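Local coordinates for protein carboxylesterase (Uncultured bacterium, PDB 5GMX) that hydrolyses carboxylic esters as a family VIII carboxylesterase of beta-lactamase-like fold and also cleaves oxyimino cephalosporins, at residues Glu14-Lys17 with Val18-Phe22; Val172-Val176 with Thr177-Lys181; Asp237-Tyr240 with Cys241-His245; Ala250-Ala253 with Asn254-Ala257; Arg319-Gly323 with Phe324-Lys328. All coordinates share one frame; numbering follows the deposited sequence.

The five contacts are all local, each between neighbours in sequence, and they illustrate how chemistry differs with place in the fold. Contact 5 is the buried one: two strand ends and the turn between them, with backbone hydrogen bonds among packed side chains. Contacts 1 and 3 are partly buried and each centres on one helix, 16-27 and 237-244; contact 1 shows a helix beginning, contact 3 a helix running out beside the ligand pocket. Contacts 2 and 4 lie at the surface: one ends helix 165-175 with stacked arginines, the other joins helices 250-253 and 256-260 through a short break. Contacts 1 and 3 lie on opposite sides of the chain's centre, their centres about 41 Å apart.

Contact 1: residues Glu14-Lys17 with Val18-Phe22; sequences EFTK and VRDAF
Val18 meets Phe15, the N-cap residue, at the start of helix 16-27, where an apolar contact accompanies weak backbone bonds in the first turn. The CG2 branch of Val18 comes to the edge of the Phe15 ring, near its plane, 4.0 Å from CD1. The two side chains run alongside each other; CG2, anti to the carbonyl carbon of Val18 and next to its backbone N, is the branch that reaches the ring. Val18 N also makes a weak bond to Phe15 O, bent to 125° at the hydrogen. Arg19 N reaches that same oxygen in another weak bond, 3.4 Å long, while the arginine side chain extends away. At Asp20 the regular helical pattern is established: its N donates to Thr16 O over 3.0 Å, and its carboxylate OD2 lies 4.0 Å from Thr16 CG2. Thr16 OG1 turns instead to Pro13 O. Ala21 N then bonds to Lys17 O at 2.8 Å, its CB touching Arg378 and Ala382 of helix 374-385. The chemistry is thus divided by side: Phe15, Val18 and Ala21 are buried, with Phe15 and Val18 against strand 33-40, whereas Thr16, Lys17 and Asp20 lie on the exposed side of the helix.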
loop_
_atom_site.group_PDB
_atom_site.type_symbol
_atom_site.label_atom_id
_atom_site.label_comp_id
_atom_site.label_asym_id
_atom_site.label_seq_id
_atom_site.Cartn_x
_atom_site.Cartn_y
_atom_site.Cartn_z
ATOM N N GLU A 14 -1.426 -9.832 26.859
ATOM C CA GLU A 14 -1.733 -8.421 27.060
ATOM C C GLU A 14 -2.526 -7.819 25.896
ATOM O O GLU A 14 -3.054 -6.717 26.013
ATOM C CB GLU A 14 -0.448 -7.613 27.269
ATOM C CG GLU A 14 0.537 -7.680 26.107
ATOM C CD GLU A 14 1.492 -8.868 26.165
ATOM O OE1 GLU A 14 2.574 -8.775 25.536
ATOM O OE2 GLU A 14 1.161 -9.893 26.807
ATOM N N PHE A 15 -2.643 -8.546 24.788
ATOM C CA PHE A 15 -3.378 -8.019 23.641
ATOM C C PHE A 15 -4.668 -8.774 23.368
ATOM O O PHE A 15 -5.211 -8.693 22.265
ATOM C CB PHE A 15 -2.495 -8.026 22.388
ATOM C CG PHE A 15 -1.452 -6.959 22.393
ATOM C CD1 PHE A 15 -1.793 -5.648 22.123
ATOM C CD2 PHE A 15 -0.136 -7.256 22.695
ATOM C CE1 PHE A 15 -0.839 -4.649 22.146
ATOM C CE2 PHE A 15 0.825 -6.263 22.714
ATOM C CZ PHE A 15 0.472 -4.960 22.441
ATOM N N THR A 16 -5.170 -9.470 24.389
ATOM C CA THR A 16 -6.396 -10.264 24.266
ATOM C C THR A 16 -7.582 -9.469 23.727
ATOM O O THR A 16 -8.367 -9.989 22.928
ATOM C CB THR A 16 -6.805 -10.868 25.638
ATOM O OG1 THR A 16 -5.729 -11.659 26.146
ATOM C CG2 THR A 16 -8.053 -11.737 25.517
ATOM N N LYS A 17 -7.698 -8.209 24.141
ATOM C CA LYS A 17 -8.778 -7.348 23.670
ATOM C C LYS A 17 -8.787 -7.270 22.142
ATOM O O LYS A 17 -9.847 -7.353 21.507
ATOM C CB LYS A 17 -8.664 -5.952 24.290
ATOM C CG LYS A 17 -8.932 -5.949 25.798
ATOM C CD LYS A 17 -8.698 -4.584 26.430
ATOM C CE LYS A 17 -8.329 -4.721 27.909
ATOM N NZ LYS A 17 -9.399 -5.365 28.735
ATOM N N VAL A 18 -7.599 -7.152 21.554
ATOM C CA VAL A 18 -7.487 -7.097 20.103
ATOM C C VAL A 18 -8.099 -8.350 19.503
ATOM O O VAL A 18 -8.926 -8.265 18.583
ATOM C CB VAL A 18 -6.029 -6.964 19.640
ATOM C CG1 VAL A 18 -5.960 -6.888 18.115
ATOM C CG2 VAL A 18 -5.386 -5.749 20.280
ATOM N N ARG A 19 -7.739 -9.506 20.071
ATOM C CA ARG A 19 -8.271 -10.772 19.590
ATOM C C ARG A 19 -9.792 -10.715 19.606
ATOM O O ARG A 19 -10.448 -11.023 18.596
ATOM C CB ARG A 19 -7.778 -11.938 20.447
ATOM C CG ARG A 19 -8.222 -13.300 19.932
ATOM C CD ARG A 19 -7.757 -14.419 20.846
ATOM N NE ARG A 19 -8.015 -15.739 20.276
ATOM C CZ ARG A 19 -9.226 -16.276 20.130
ATOM N NH1 ARG A 19 -10.314 -15.610 20.508
ATOM N NH2 ARG A 19 -9.349 -17.486 19.599
ATOM N N ASP A 20 -10.336 -10.242 20.729
ATOM C CA ASP A 20 -11.779 -10.121 20.883
ATOM C C ASP A 20 -12.364 -9.231 19.796
ATOM O O ASP A 20 -13.324 -9.624 19.123
ATOM C CB ASP A 20 -12.136 -9.586 22.275
ATOM C CG ASP A 20 -11.739 -10.552 23.396
ATOM O OD1 ASP A 20 -11.577 -11.763 23.118
ATOM O OD2 ASP A 20 -11.597 -10.105 24.557
ATOM N N ALA A 21 -11.747 -8.070 19.575
ATOM C CA ALA A 21 -12.260 -7.155 18.559
ATOM C C ALA A 21 -12.270 -7.867 17.208
ATOM O O ALA A 21 -13.269 -7.814 16.483
ATOM C CB ALA A 21 -11.440 -5.888 18.500
ATOM N N PHE A 22 -11.187 -8.586 16.908
ATOM C CA PHE A 22 -11.099 -9.288 15.634
ATOM C C PHE A 22 -12.299 -10.238 15.525
ATOM O O PHE A 22 -13.072 -10.178 14.552
ATOM C CB PHE A 22 -9.762 -10.033 15.522
ATOM C CG PHE A 22 -9.492 -10.614 14.156
ATOM C CD1 PHE A 22 -9.324 -9.786 13.060
ATOM C CD2 PHE A 22 -9.365 -11.980 13.979
ATOM C CE1 PHE A 22 -9.066 -10.312 11.805
ATOM C CE2 PHE A 22 -9.112 -12.512 12.723
ATOM C CZ PHE A 22 -8.960 -11.679 11.637
#

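Contact 2: residues Val172-Val176 with Thr177-Lys181; sequences VARRV and TGRTK
The guanidinium groups of Arg175 and Arg179 lie flat on each other, their centres 3.6 Å apart and planes only 5° from parallel. Arg175 starts away from Arg179, but a bend at chi2 (-68°) brings its end back. Each CZ sits over the centre of the other group, so like charges are brought together; salt bridges from Arg175 to Glu171 and Glu102 probably offset the cost. The Arg174 guanidinium stands almost perpendicular to that of Arg179, at 80°, with Arg179 CG over one face. At its edge Lys181 O receives a weak bond from NE, while NH1 forms a salt bridge with Glu171. In the backbone that carries these groups a Schellman motif closes the helix: Arg179 N donates to Arg174 O at 2.7 Å and Gly178 N to Arg175 O at 3.2 Å, Gly178 taking the positive phi. The motif ends helix 165-175 and turns the chain toward helix 183-192, where Ala173 and Thr177 rest on Leu186 and both also touch Leu84 of helix 72-86.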
loop_
_atom_site.group_PDB
_atom_site.type_symbol
_atom_site.label_atom_id
_atom_site.label_comp_id
_atom_site.label_asym_id
_atom_site.label_seq_id
_atom_site.Cartn_x
_atom_site.Cartn_y
_atom_site.Cartn_z
ATOM N N VAL A 172 11.050 5.088 -11.079
ATOM C CA VAL A 172 12.192 5.789 -10.486
ATOM C C VAL A 172 13.123 4.793 -9.771
ATOM O O VAL A 172 14.370 4.780 -9.985
ATOM C CB VAL A 172 11.737 6.873 -9.502
ATOM C CG1 VAL A 172 12.929 7.461 -8.754
ATOM C CG2 VAL A 172 10.991 7.963 -10.251
ATOM N N ALA A 173 12.495 3.929 -8.971
ATOM C CA ALA A 173 13.227 2.884 -8.253
ATOM C C ALA A 173 14.067 2.001 -9.177
ATOM O O ALA A 173 15.212 1.681 -8.858
ATOM C CB ALA A 173 12.255 2.020 -7.453
ATOM N N ARG A 174 13.489 1.615 -10.312
ATOM C CA ARG A 174 14.156 0.752 -11.271
ATOM C C ARG A 174 15.293 1.487 -11.949
ATOM O O ARG A 174 16.334 0.893 -12.221
ATOM C CB ARG A 174 13.173 0.237 -12.329
ATOM C CG ARG A 174 12.127 -0.729 -11.818
ATOM C CD ARG A 174 11.277 -1.288 -12.958
ATOM N NE ARG A 174 12.040 -2.131 -13.876
ATOM C CZ ARG A 174 12.297 -1.823 -15.146
ATOM N NH1 ARG A 174 11.849 -0.686 -15.660
ATOM N NH2 ARG A 174 12.999 -2.656 -15.910
ATOM N N ARG A 175 15.093 2.772 -12.232
ATOM C CA ARG A 175 16.123 3.538 -12.931
ATOM C C ARG A 175 17.371 3.722 -12.085
ATOM O O ARG A 175 18.484 3.647 -12.617
ATOM C CB ARG A 175 15.619 4.917 -13.367
ATOM C CG ARG A 175 14.541 4.905 -14.433
ATOM C CD ARG A 175 15.050 4.424 -15.773
ATOM N NE ARG A 175 13.958 4.343 -16.743
ATOM C CZ ARG A 175 13.938 4.986 -17.905
ATOM N NH1 ARG A 175 14.967 5.752 -18.263
ATOM N NH2 ARG A 175 12.900 4.849 -18.719
ATOM N N VAL A 176 17.218 3.954 -10.780
ATOM C CA VAL A 176 18.436 4.151 -9.981
ATOM C C VAL A 176 19.114 2.835 -9.598
ATOM O O VAL A 176 20.189 2.839 -8.990
ATOM C CB VAL A 176 18.177 4.956 -8.688
ATOM C CG1 VAL A 176 17.516 6.287 -9.026
ATOM C CG2 VAL A 176 17.346 4.158 -7.696
ATOM N N THR A 177 18.482 1.712 -9.927
ATOM C CA THR A 177 19.122 0.411 -9.752
ATOM C C THR A 177 19.415 -0.231 -11.121
ATOM O O THR A 177 19.504 -1.451 -11.245
ATOM C CB THR A 177 18.262 -0.547 -8.893
ATOM O OG1 THR A 177 16.943 -0.634 -9.443
ATOM C CG2 THR A 177 18.171 -0.041 -7.452
ATOM N N GLY A 178 19.526 0.605 -12.149
ATOM C CA GLY A 178 19.988 0.162 -13.451
ATOM C C GLY A 178 19.042 -0.723 -14.237
ATOM O O GLY A 178 19.470 -1.408 -15.168
ATOM N N ARG A 179 17.761 -0.697 -13.879
ATOM C CA ARG A 179 16.753 -1.540 -14.524
ATOM C C ARG A 179 17.136 -3.022 -14.539
ATOM O O ARG A 179 16.759 -3.759 -15.435
ATOM C CB ARG A 179 16.533 -1.020 -15.939
ATOM C CG ARG A 179 15.817 0.311 -15.936
ATOM C CD ARG A 179 16.196 1.097 -17.168
ATOM N NE ARG A 179 15.140 1.205 -18.158
ATOM C CZ ARG A 179 15.260 1.956 -19.246
ATOM N NH1 ARG A 179 16.384 2.640 -19.445
ATOM N NH2 ARG A 179 14.269 2.021 -20.123
ATOM N N THR A 180 17.870 -3.456 -13.521
ATOM C CA THR A 180 18.252 -4.854 -13.415
ATOM C C THR A 180 17.128 -5.693 -12.804
ATOM O O THR A 180 17.054 -6.896 -13.031
ATOM C CB THR A 180 19.515 -5.005 -12.555
ATOM O OG1 THR A 180 19.291 -4.402 -11.273
ATOM C CG2 THR A 180 20.706 -4.321 -13.230
ATOM N N LYS A 181 16.252 -5.058 -12.029
ATOM C CA LYS A 181 15.158 -5.770 -11.354
ATOM C C LYS A 181 13.807 -5.073 -11.495
ATOM O O LYS A 181 13.746 -3.851 -11.614
ATOM C CB LYS A 181 15.487 -5.951 -9.874
ATOM C CG LYS A 181 16.702 -6.817 -9.609
ATOM C CD LYS A 181 17.410 -6.398 -8.342
ATOM C CE LYS A 181 18.680 -7.212 -8.131
ATOM N NZ LYS A 181 18.395 -8.673 -8.207
#

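Contact 3: residues Asp237-Tyr240 with Cys241-His245; sequences DALY and CAMAH
Ala244 CB sits over one face of the Tyr240 ring, 3.9 Å from its centroid and displaced toward the rim, a CH-pi contact one helical turn along. The ring also directs its edge toward the face of His245 in an offset edge-to-face pair, with centroids 5.3 Å apart and planes at 78°. Within that pair Tyr240 CE2 is the carbon that comes to His245 NE2, at 3.7 Å. Tyr240 thus meets two successive residues at the helix end, its CG swung anti to the backbone N (chi1 175°). On another side of the helix Leu239 CD1 touches CG of Met243, a selenomethionine, at 3.7 Å.

Behind these contacts lies the backbone. Cys241 N and Ala242 N donate to Asp237 O and Ala238 O, each over 2.9 Å, as in a regular alpha helix. The pattern then weakens: Met243 N shares itself between Leu239 O and Tyr240 O in two weak bonds, and Ala244 N gives another weak one to Tyr240 O. His245, where the backbone departs from the helix, is held at ND1 by Pro126 O. The last turn of helix 237-244 thus contributes Met243 to the ligand pocket, where it touches the bound phenylmethanesulfonic acid and packs on Ala162, also of that pocket.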
loop_
_atom_site.group_PDB
_atom_site.type_symbol
_atom_site.label_atom_id
_atom_site.label_comp_id
_atom_site.label_asym_id
_atom_site.label_seq_id
_atom_site.Cartn_x
_atom_site.Cartn_y
_atom_site.Cartn_z
ATOM N N ASP A 237 -10.943 16.302 -15.969
ATOM C CA ASP A 237 -10.098 15.384 -16.732
ATOM C C ASP A 237 -9.305 14.462 -15.788
ATOM O O ASP A 237 -9.198 13.267 -16.028
ATOM C CB ASP A 237 -9.129 16.164 -17.629
ATOM C CG ASP A 237 -9.777 16.692 -18.920
ATOM O OD1 ASP A 237 -10.990 16.488 -19.158
ATOM O OD2 ASP A 237 -9.051 17.345 -19.698
ATOM N N ALA A 238 -8.757 15.028 -14.714
ATOM C CA ALA A 238 -7.935 14.266 -13.769
ATOM C C ALA A 238 -8.712 13.139 -13.078
ATOM O O ALA A 238 -8.299 11.969 -13.101
ATOM C CB ALA A 238 -7.331 15.201 -12.734
ATOM N N LEU A 239 -9.844 13.488 -12.476
ATOM C CA LEU A 239 -10.656 12.510 -11.758
ATOM C C LEU A 239 -11.156 11.437 -12.714
ATOM O O LEU A 239 -11.105 10.228 -12.419
ATOM C CB LEU A 239 -11.830 13.204 -11.062
ATOM C CG LEU A 239 -12.931 12.312 -10.481
ATOM C CD1 LEU A 239 -12.368 11.334 -9.463
ATOM C CD2 LEU A 239 -14.052 13.158 -9.879
ATOM N N TYR A 240 -11.619 11.886 -13.876
ATOM C CA TYR A 240 -12.137 10.976 -14.881
ATOM C C TYR A 240 -11.079 9.989 -15.370
ATOM O O TYR A 240 -11.346 8.797 -15.482
ATOM C CB TYR A 240 -12.713 11.753 -16.071
ATOM C CG TYR A 240 -13.151 10.831 -17.177
ATOM C CD1 TYR A 240 -14.354 10.135 -17.095
ATOM C CD2 TYR A 240 -12.347 10.626 -18.287
ATOM C CE1 TYR A 240 -14.747 9.269 -18.102
ATOM C CE2 TYR A 240 -12.729 9.770 -19.296
ATOM C CZ TYR A 240 -13.928 9.097 -19.206
ATOM O OH TYR A 240 -14.287 8.248 -20.229
ATOM N N CYS A 241 -9.879 10.476 -15.663
ATOM C CA CYS A 241 -8.831 9.590 -16.148
ATOM C C CYS A 241 -8.351 8.639 -15.053
ATOM O O CYS A 241 -8.046 7.476 -15.316
ATOM C CB CYS A 241 -7.658 10.398 -16.700
ATOM S SG CYS A 241 -8.020 11.229 -18.290
ATOM N N ALA A 242 -8.292 9.134 -13.823
ATOM C CA ALA A 242 -7.895 8.300 -12.701
ATOM C C ALA A 242 -8.926 7.202 -12.398
ATOM O O ALA A 242 -8.571 6.151 -11.862
ATOM C CB ALA A 242 -7.659 9.160 -11.474
HETATM N N MSE A 243 -10.192 7.439 -12.749
HETATM C CA MSE A 243 -11.259 6.486 -12.423
HETATM C C MSE A 243 -11.771 5.646 -13.595
HETATM O O MSE A 243 -12.478 4.662 -13.385
HETATM C CB MSE A 243 -12.451 7.219 -11.802
HETATM C CG MSE A 243 -12.203 7.772 -10.399
HETATM SE SE MSE A 243 -11.608 6.431 -9.094
HETATM C CE MSE A 243 -9.851 7.166 -8.710
ATOM N N ALA A 244 -11.437 6.020 -14.822
ATOM C CA ALA A 244 -12.031 5.344 -15.972
ATOM C C ALA A 244 -11.003 4.662 -16.859
ATOM O O ALA A 244 -11.368 3.874 -17.735
ATOM C CB ALA A 244 -12.843 6.334 -16.791
ATOM N N HIS A 245 -9.722 4.964 -16.637
ATOM C CA HIS A 245 -8.653 4.458 -17.498
ATOM C C HIS A 245 -7.588 3.657 -16.733
ATOM O O HIS A 245 -6.505 4.175 -16.455
ATOM C CB HIS A 245 -7.964 5.617 -18.237
ATOM C CG HIS A 245 -8.853 6.348 -19.194
ATOM N ND1 HIS A 245 -8.482 7.534 -19.794
ATOM C CD2 HIS A 245 -10.097 6.070 -19.651
ATOM C CE1 HIS A 245 -9.460 7.955 -20.577
ATOM N NE2 HIS A 245 -10.450 7.082 -20.511
#

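Contact 4: residues Ala250-Ala253 with Asn254-Ala257; sequences AHIA and NDRA
Ile252 and Asp255 meet at a slant, the isoleucine's CD1 approaching Asp255 CB at 4.1 Å. The isoleucine starts away from the following residues, but chi2 near 62° bends its CD1 end back to them. Asp255 has its CG anti to its own N (chi1 176°), which carries the carboxylate forward along the chain, where Asp255, the N-cap of helix 256-260, accepts a hydrogen bond at OD2 from Trp258 N. Asn254 faces differently: its CB lies 3.4 Å from His251 O, while its amide oxygen OD1 accepts a bond from Met216 N. In the backbone, Asn254 N donates to His251 O at 2.9 Å and Asp255 N to Ile252 O at 3.0 Å, both donors lying well above the carbonyl planes. Both are i to i+3 bonds, and helix 250-253 is itself only weakly bonded. Between helices 250-253 and 256-260 the chain makes a brief break, spanned by Arg259 NH1 bonding to Ala253 O, with Ala253 packed on Tyr70 of the ligand pocket.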
loop_
_atom_site.group_PDB
_atom_site.type_symbol
_atom_site.label_atom_id
_atom_site.label_comp_id
_atom_site.label_asym_id
_atom_site.label_seq_id
_atom_site.Cartn_x
_atom_site.Cartn_y
_atom_site.Cartn_z
ATOM N N ALA A 250 -13.779 -5.387 -8.091
ATOM C CA ALA A 250 -13.441 -6.525 -7.246
ATOM C C ALA A 250 -13.098 -7.718 -8.123
ATOM O O ALA A 250 -12.212 -8.509 -7.809
ATOM C CB ALA A 250 -14.587 -6.865 -6.315
ATOM N N HIS A 251 -13.808 -7.821 -9.236
ATOM C CA HIS A 251 -13.696 -8.953 -10.136
ATOM C C HIS A 251 -12.275 -9.162 -10.656
ATOM O O HIS A 251 -11.822 -10.298 -10.773
ATOM C CB HIS A 251 -14.655 -8.766 -11.314
ATOM C CG HIS A 251 -14.695 -9.931 -12.252
ATOM N ND1 HIS A 251 -15.116 -11.186 -11.864
ATOM C CD2 HIS A 251 -14.368 -10.033 -13.562
ATOM C CE1 HIS A 251 -15.046 -12.010 -12.895
ATOM N NE2 HIS A 251 -14.595 -11.335 -13.938
ATOM N N ILE A 252 -11.573 -8.070 -10.962
ATOM C CA ILE A 252 -10.263 -8.174 -11.605
ATOM C C ILE A 252 -9.228 -8.807 -10.663
ATOM O O ILE A 252 -8.299 -9.468 -11.112
ATOM C CB ILE A 252 -9.759 -6.796 -12.106
ATOM C CG1 ILE A 252 -8.621 -6.972 -13.117
ATOM C CG2 ILE A 252 -9.345 -5.896 -10.945
ATOM C CD1 ILE A 252 -9.018 -7.719 -14.371
ATOM N N ALA A 253 -9.416 -8.634 -9.359
ATOM C CA ALA A 253 -8.559 -9.278 -8.369
ATOM C C ALA A 253 -8.602 -10.806 -8.498
ATOM O O ALA A 253 -7.631 -11.488 -8.176
ATOM C CB ALA A 253 -8.969 -8.857 -6.967
ATOM N N ASN A 254 -9.728 -11.332 -8.980
ATOM C CA ASN A 254 -9.916 -12.773 -9.122
ATOM C C ASN A 254 -9.381 -13.306 -10.450
ATOM O O ASN A 254 -9.564 -14.476 -10.784
ATOM C CB ASN A 254 -11.399 -13.122 -8.976
ATOM C CG ASN A 254 -11.968 -12.721 -7.616
ATOM O OD1 ASN A 254 -11.291 -12.807 -6.587
ATOM N ND2 ASN A 254 -13.214 -12.275 -7.612
ATOM N N ASP A 255 -8.705 -12.441 -11.196
ATOM C CA ASP A 255 -8.117 -12.812 -12.475
ATOM C C ASP A 255 -6.626 -13.046 -12.304
ATOM O O ASP A 255 -5.927 -12.221 -11.719
ATOM C CB ASP A 255 -8.410 -11.726 -13.518
ATOM C CG ASP A 255 -7.753 -11.995 -14.861
ATOM O OD1 ASP A 255 -8.382 -12.632 -15.734
ATOM O OD2 ASP A 255 -6.596 -11.565 -15.046
ATOM N N ARG A 256 -6.153 -14.196 -12.781
ATOM C CA ARG A 256 -4.763 -14.601 -12.589
ATOM C C ARG A 256 -3.787 -13.641 -13.258
ATOM O O ARG A 256 -2.723 -13.372 -12.711
ATOM C CB ARG A 256 -4.540 -16.036 -13.102
ATOM C CG ARG A 256 -3.073 -16.452 -13.254
ATOM C CD ARG A 256 -2.295 -16.473 -11.925
ATOM N NE ARG A 256 -0.851 -16.551 -12.157
ATOM C CZ ARG A 256 0.083 -16.216 -11.266
ATOM N NH1 ARG A 256 -0.260 -15.769 -10.063
ATOM N NH2 ARG A 256 1.366 -16.307 -11.587
ATOM N N ALA A 257 -4.142 -13.125 -14.433
ATOM C CA ALA A 257 -3.246 -12.223 -15.158
ATOM C C ALA A 257 -2.985 -10.958 -14.344
ATOM O O ALA A 257 -1.873 -10.428 -14.334
ATOM C CB ALA A 257 -3.822 -11.872 -16.532
#

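Contact 5: residues Arg319-Gly323 with Phe324-Lys328; sequences RWSRG and FILNK
Arg319 packs across Leu326 at about a right angle in an antiparallel, hairpin-like reversal, where strands 317-320 and 325-326 are joined by a turn containing an inverse gamma turn centred on Arg322. From CB, 4.0 Å from Leu326 O, the arginine runs extended; CG and CD both pass Leu326 CB, and NE comes near Leu326 CD1 while forming a salt bridge with Glu305. The guanidinium then lays one face over Leu326 CB, which stands 3.5 Å above its plane and toward its rim. At the tip NH1 donates in plane to a lone pair of Asn327 O at 3.0 Å, and it bonds Pro336 O as well, so hydrogen bonds and packing together fix the group's rotation. The backbone supports this: Leu326 N donates to Arg319 O at 2.9 Å, and a water joins Arg319 N to Leu326 O. At the bridged pair, Trp320 CZ3 touches Ile325 CG1 at 3.6 Å, both side chains also reaching His341 of strand 339-342. Closer to the turn Phe324 O is gripped twice by one residue, Ser321 N bonding it at 3.1 Å and Ser321 OG at 2.8 Å.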
loop_
_atom_site.group_PDB
_atom_site.type_symbol
_atom_site.label_atom_id
_atom_site.label_comp_id
_atom_site.label_asym_id
_atom_site.label_seq_id
_atom_site.Cartn_x
_atom_site.Cartn_y
_atom_site.Cartn_z
ATOM N N ARG A 319 -3.458 14.567 3.593
ATOM C CA ARG A 319 -2.172 14.943 4.145
ATOM C C ARG A 319 -1.106 13.971 3.640
ATOM O O ARG A 319 -0.912 12.891 4.204
ATOM C CB ARG A 319 -2.233 14.950 5.670
ATOM C CG ARG A 319 -1.012 15.539 6.327
ATOM C CD ARG A 319 -1.153 15.507 7.828
ATOM N NE ARG A 319 0.119 15.789 8.482
ATOM C CZ ARG A 319 0.526 15.214 9.604
ATOM N NH1 ARG A 319 -0.242 14.318 10.216
ATOM N NH2 ARG A 319 1.702 15.547 10.118
ATOM N N TRP A 320 -0.432 14.364 2.563
ATOM C CA TRP A 320 0.517 13.502 1.868
ATOM C C TRP A 320 1.964 13.736 2.288
ATOM O O TRP A 320 2.441 14.894 2.372
ATOM C CB TRP A 320 0.423 13.707 0.348
ATOM C CG TRP A 320 -0.844 13.245 -0.304
ATOM C CD1 TRP A 320 -1.779 14.031 -0.924
ATOM C CD2 TRP A 320 -1.302 11.895 -0.445
ATOM N NE1 TRP A 320 -2.794 13.257 -1.426
ATOM C CE2 TRP A 320 -2.532 11.943 -1.145
ATOM C CE3 TRP A 320 -0.800 10.651 -0.044
ATOM C CZ2 TRP A 320 -3.263 10.797 -1.449
ATOM C CZ3 TRP A 320 -1.529 9.513 -0.347
ATOM C CH2 TRP A 320 -2.750 9.595 -1.042
ATOM N N SER A 321 2.655 12.621 2.519
ATOM C CA SER A 321 4.104 12.606 2.624
ATOM C C SER A 321 4.679 12.039 1.325
ATOM O O SER A 321 3.986 11.979 0.305
ATOM C CB SER A 321 4.560 11.775 3.829
ATOM O OG SER A 321 4.229 10.406 3.668
ATOM N N ARG A 322 5.924 11.572 1.363
ATOM C CA ARG A 322 6.529 10.997 0.168
ATOM C C ARG A 322 6.030 9.574 -0.067
ATOM O O ARG A 322 6.798 8.615 -0.019
ATOM C CB ARG A 322 8.054 11.017 0.260
ATOM C CG ARG A 322 8.671 12.403 0.080
ATOM C CD ARG A 322 8.896 13.114 1.396
ATOM N NE ARG A 322 9.458 14.435 1.156
ATOM C CZ ARG A 322 10.734 14.748 1.323
ATOM N NH1 ARG A 322 11.586 13.836 1.774
ATOM N NH2 ARG A 322 11.153 15.981 1.063
ATOM N N GLY A 323 4.729 9.445 -0.302
ATOM C CA GLY A 323 4.140 8.166 -0.644
ATOM C C GLY A 323 3.136 7.640 0.360
ATOM O O GLY A 323 2.290 6.819 0.018
ATOM N N PHE A 324 3.237 8.090 1.606
ATOM C CA PHE A 324 2.351 7.596 2.660
ATOM C C PHE A 324 1.284 8.604 3.033
ATOM O O PHE A 324 1.524 9.804 3.012
ATOM C CB PHE A 324 3.150 7.236 3.915
ATOM C CG PHE A 324 4.123 6.114 3.717
ATOM C CD1 PHE A 324 3.720 4.796 3.890
ATOM C CD2 PHE A 324 5.439 6.376 3.366
ATOM C CE1 PHE A 324 4.616 3.752 3.730
ATOM C CE2 PHE A 324 6.345 5.341 3.195
ATOM C CZ PHE A 324 5.931 4.024 3.379
ATOM N N ILE A 325 0.110 8.098 3.383
ATOM C CA ILE A 325 -0.914 8.905 4.023
ATOM C C ILE A 325 -0.488 9.220 5.451
ATOM O O ILE A 325 -0.156 8.318 6.219
ATOM C CB ILE A 325 -2.270 8.176 4.062
ATOM C CG1 ILE A 325 -2.778 7.899 2.642
ATOM C CG2 ILE A 325 -3.288 8.984 4.858
ATOM C CD1 ILE A 325 -4.038 7.037 2.621
ATOM N N LEU A 326 -0.477 10.496 5.801
ATOM C CA LEU A 326 -0.206 10.892 7.175
ATOM C C LEU A 326 -1.528 11.007 7.921
ATOM O O LEU A 326 -2.566 11.310 7.327
ATOM C CB LEU A 326 0.575 12.205 7.234
ATOM C CG LEU A 326 1.986 12.185 6.633
ATOM C CD1 LEU A 326 2.687 13.537 6.820
ATOM C CD2 LEU A 326 2.818 11.076 7.230
ATOM N N ASN A 327 -1.479 10.735 9.218
ATOM C CA ASN A 327 -2.670 10.628 10.037
ATOM C C ASN A 327 -3.492 11.909 10.046
ATOM O O ASN A 327 -2.961 13.020 10.043
ATOM C CB ASN A 327 -2.283 10.230 11.462
ATOM C CG ASN A 327 -3.417 9.562 12.210
ATOM O OD1 ASN A 327 -4.500 9.352 11.662
ATOM N ND2 ASN A 327 -3.163 9.192 13.452
ATOM N N LYS A 328 -4.804 11.722 10.036
ATOM C CA LYS A 328 -5.773 12.799 10.097
ATOM C C LYS A 328 -7.047 12.263 10.720
ATOM O O LYS A 328 -7.514 11.183 10.345
ATOM C CB LYS A 328 -6.075 13.347 8.707
ATOM C CG LYS A 328 -7.147 14.421 8.703
ATOM C CD LYS A 328 -7.590 14.744 7.290
ATOM C CE LYS A 328 -9.042 15.199 7.259
ATOM N NZ LYS A 328 -9.609 15.058 5.883
HETATM O O HOH W 1 -4.573 12.345 5.322
#